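Local structure of major capsid protein (5TIP) at residues H107-F112 and T269-Y274. The protein self-assembles as trimers into the icosahedral, glycosylated outer capsid of a large chlorella virus, with pseudo T=169 symmetry. Sequence-based numbering, arbitrary orientation.
Sequences HYNDWF and TNYGQY
With CG trans to its backbone N (chi1 -174°), Asp110 extends its carboxylate from the first turn of helix 109-119 to meet Tyr274, whose own first torsion sets CG opposite the carbonyl carbon and aims the ring at the helix. The two side chains approach from opposite directions, and Tyr274 OH donates a short hydrogen bond of 2.6 Å to Asp110 OD1. That oxygen lies at the ring's edge, in its plane, while the hydroxyl reaches the carboxylate from above, 47° out of the carboxylate plane. A water also donates to Asp110 OD1 at 2.6 Å and accepts from Gly272 N at 3.3 Å, which ties the same oxygen to the backbone of the turn. Asp110 OD2 is bonded to Tyr416 of strand 412-426, so both carboxylate oxygens have partners, an environment that would probably favour the ionised form. Tyr271 reaches the start of the helix: its OH lies 2.9 Å from Asn109 O, although its hydrogen bond goes to Glu89. The amide of Asn109 comes up obliquely against Tyr271, ND2 3.7 Å from CE1, with the two planes 51° apart; ND2 itself bonds to Glu90 O. Tyr271 and Gly272 are the central residues of a type II beta turn over 270-273, with Gly272 at positive phi, and Tyr274 follows directly; Asn270 ND2 braces the turn by bonding Gln273 OE1 at 2.7 Å. The contact thus joins a helix of the N-terminal capsid region to a loop of the C-terminal one, an interdomain contact of the double jelly-roll fold of the NCLDV major capsid proteins.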
loop_
_atom_site.group_PDB
_atom_site.type_symbol
_atom_site.label_atom_id
_atom_site.label_comp_id
_atom_site.label_asym_id
_atom_site.label_seq_id
_atom_site.Cartn_x
_atom_site.Cartn_y
_atom_site.Cartn_z
ATOM N N HIS A 107 -17.636 -5.656 20.069
ATOM C CA HIS A 107 -17.405 -4.574 19.127
ATOM C C HIS A 107 -18.723 -3.912 18.743
ATOM O O HIS A 107 -19.805 -4.459 18.965
ATOM C CB HIS A 107 -16.687 -5.094 17.879
ATOM C CG HIS A 107 -15.301 -5.592 18.150
ATOM N ND1 HIS A 107 -14.515 -6.168 17.176
ATOM C CD2 HIS A 107 -14.560 -5.599 19.284
ATOM C CE1 HIS A 107 -13.351 -6.511 17.698
ATOM N NE2 HIS A 107 -13.353 -6.177 18.976
ATOM N N TYR A 108 -18.617 -2.719 18.165
ATOM C CA TYR A 108 -19.773 -1.930 17.769
ATOM C C TYR A 108 -19.560 -1.420 16.350
ATOM O O TYR A 108 -18.430 -1.349 15.863
ATOM C CB TYR A 108 -20.000 -0.755 18.732
ATOM C CG TYR A 108 -20.010 -1.164 20.191
ATOM C CD1 TYR A 108 -18.828 -1.248 20.914
ATOM C CD2 TYR A 108 -21.198 -1.477 20.838
ATOM C CE1 TYR A 108 -18.826 -1.627 22.243
ATOM C CE2 TYR A 108 -21.205 -1.856 22.170
ATOM C CZ TYR A 108 -20.016 -1.929 22.866
ATOM O OH TYR A 108 -20.013 -2.305 24.190
ATOM N N ASN A 109 -20.663 -1.062 15.682
ATOM C CA ASN A 109 -20.553 -0.615 14.295
ATOM C C ASN A 109 -19.740 0.669 14.180
ATOM O O ASN A 109 -19.027 0.862 13.189
ATOM C CB ASN A 109 -21.938 -0.432 13.669
ATOM C CG ASN A 109 -22.818 0.519 14.449
ATOM O OD1 ASN A 109 -22.408 1.074 15.466
ATOM N ND2 ASN A 109 -24.038 0.721 13.966
ATOM N N ASP A 110 -19.824 1.556 15.176
ATOM C CA ASP A 110 -19.014 2.767 15.126
ATOM C C ASP A 110 -17.537 2.451 15.318
ATOM O O ASP A 110 -16.677 3.200 14.839
ATOM C CB ASP A 110 -19.489 3.776 16.172
ATOM C CG ASP A 110 -18.773 5.112 16.062
ATOM O OD1 ASP A 110 -19.006 5.835 15.070
ATOM O OD2 ASP A 110 -17.977 5.442 16.965
ATOM N N TRP A 111 -17.217 1.356 16.012
ATOM C CA TRP A 111 -15.826 0.922 16.065
ATOM C C TRP A 111 -15.369 0.395 14.711
ATOM O O TRP A 111 -14.248 0.683 14.274
ATOM C CB TRP A 111 -15.632 -0.149 17.134
ATOM C CG TRP A 111 -14.293 -0.800 17.019
ATOM C CD1 TRP A 111 -14.037 -2.100 16.704
ATOM C CD2 TRP A 111 -13.018 -0.170 17.190
ATOM N NE1 TRP A 111 -12.681 -2.324 16.678
ATOM C CE2 TRP A 111 -12.034 -1.154 16.973
ATOM C CE3 TRP A 111 -12.612 1.130 17.511
ATOM C CZ2 TRP A 111 -10.672 -0.880 17.069
ATOM C CZ3 TRP A 111 -11.261 1.399 17.604
ATOM C CH2 TRP A 111 -10.307 0.399 17.384
ATOM N N PHE A 112 -16.223 -0.325 14.041
ATOM C CA PHE A 112 -15.929 -0.803 12.725
ATOM C C PHE A 112 -15.649 0.422 11.852
ATOM O O PHE A 112 -14.727 0.400 11.086
ATOM C CB PHE A 112 -17.081 -1.652 12.185
ATOM C CG PHE A 112 -17.029 -3.075 12.597
ATOM C CD1 PHE A 112 -16.791 -3.424 13.862
ATOM C CD2 PHE A 112 -17.183 -4.068 11.680
ATOM C CE1 PHE A 112 -16.719 -4.714 14.240
ATOM C CE2 PHE A 112 -17.087 -5.398 12.048
ATOM C CZ PHE A 112 -16.857 -5.716 13.348
ATOM N N THR A 269 -27.397 11.489 14.552
ATOM C CA THR A 269 -28.454 11.363 13.556
ATOM C C THR A 269 -27.968 10.625 12.314
ATOM O O THR A 269 -28.714 9.835 11.723
ATOM C CB THR A 269 -28.990 12.747 13.184
ATOM O OG1 THR A 269 -29.428 13.423 14.370
ATOM C CG2 THR A 269 -30.160 12.629 12.218
ATOM N N ASN A 270 -26.718 10.852 11.910
ATOM C CA ASN A 270 -26.185 10.316 10.664
ATOM C C ASN A 270 -25.006 9.400 10.956
ATOM O O ASN A 270 -24.086 9.776 11.689
ATOM C CB ASN A 270 -25.757 11.440 9.721
ATOM C CG ASN A 270 -26.899 12.371 9.376
ATOM O OD1 ASN A 270 -27.961 11.931 8.936
ATOM N ND2 ASN A 270 -26.691 13.665 9.584
ATOM N N TYR A 271 -25.037 8.205 10.371
ATOM C CA TYR A 271 -24.004 7.210 10.621
ATOM C C TYR A 271 -22.682 7.647 10.007
ATOM O O TYR A 271 -22.633 8.078 8.851
ATOM C CB TYR A 271 -24.426 5.857 10.054
ATOM C CG TYR A 271 -23.417 4.755 10.284
ATOM C CD1 TYR A 271 -23.266 4.179 11.539
ATOM C CD2 TYR A 271 -22.621 4.286 9.248
ATOM C CE1 TYR A 271 -22.347 3.169 11.756
ATOM C CE2 TYR A 271 -21.700 3.276 9.456
ATOM C CZ TYR A 271 -21.569 2.722 10.712
ATOM O OH TYR A 271 -20.654 1.717 10.928
ATOM N N GLY A 272 -21.611 7.538 10.786
ATOM C CA GLY A 272 -20.290 7.866 10.296
ATOM C C GLY A 272 -20.027 9.334 10.058
ATOM O O GLY A 272 -18.969 9.673 9.520
ATOM N N GLN A 273 -20.948 10.219 10.434
ATOM C CA GLN A 273 -20.732 11.653 10.265
ATOM C C GLN A 273 -19.857 12.144 11.408
ATOM O O GLN A 273 -20.324 12.318 12.536
ATOM C CB GLN A 273 -22.053 12.412 10.220
ATOM C CG GLN A 273 -21.865 13.894 9.917
ATOM C CD GLN A 273 -23.089 14.729 10.227
ATOM O OE1 GLN A 273 -24.199 14.213 10.337
ATOM N NE2 GLN A 273 -22.890 16.035 10.367
ATOM N N TYR A 274 -18.579 12.374 11.115
ATOM C CA TYR A 274 -17.623 12.848 12.103
ATOM C C TYR A 274 -17.243 14.306 11.901
ATOM O O TYR A 274 -16.459 14.844 12.690
ATOM C CB TYR A 274 -16.360 11.979 12.072
ATOM C CG TYR A 274 -16.604 10.522 12.391
ATOM C CD1 TYR A 274 -17.530 10.146 13.356
ATOM C CD2 TYR A 274 -15.907 9.521 11.730
ATOM C CE1 TYR A 274 -17.753 8.816 13.651
ATOM C CE2 TYR A 274 -16.122 8.189 12.019
ATOM C CZ TYR A 274 -17.046 7.841 12.979
ATOM O OH TYR A 274 -17.263 6.515 13.271
HETATM O O HOH W 1 -21.208 6.066 13.683
#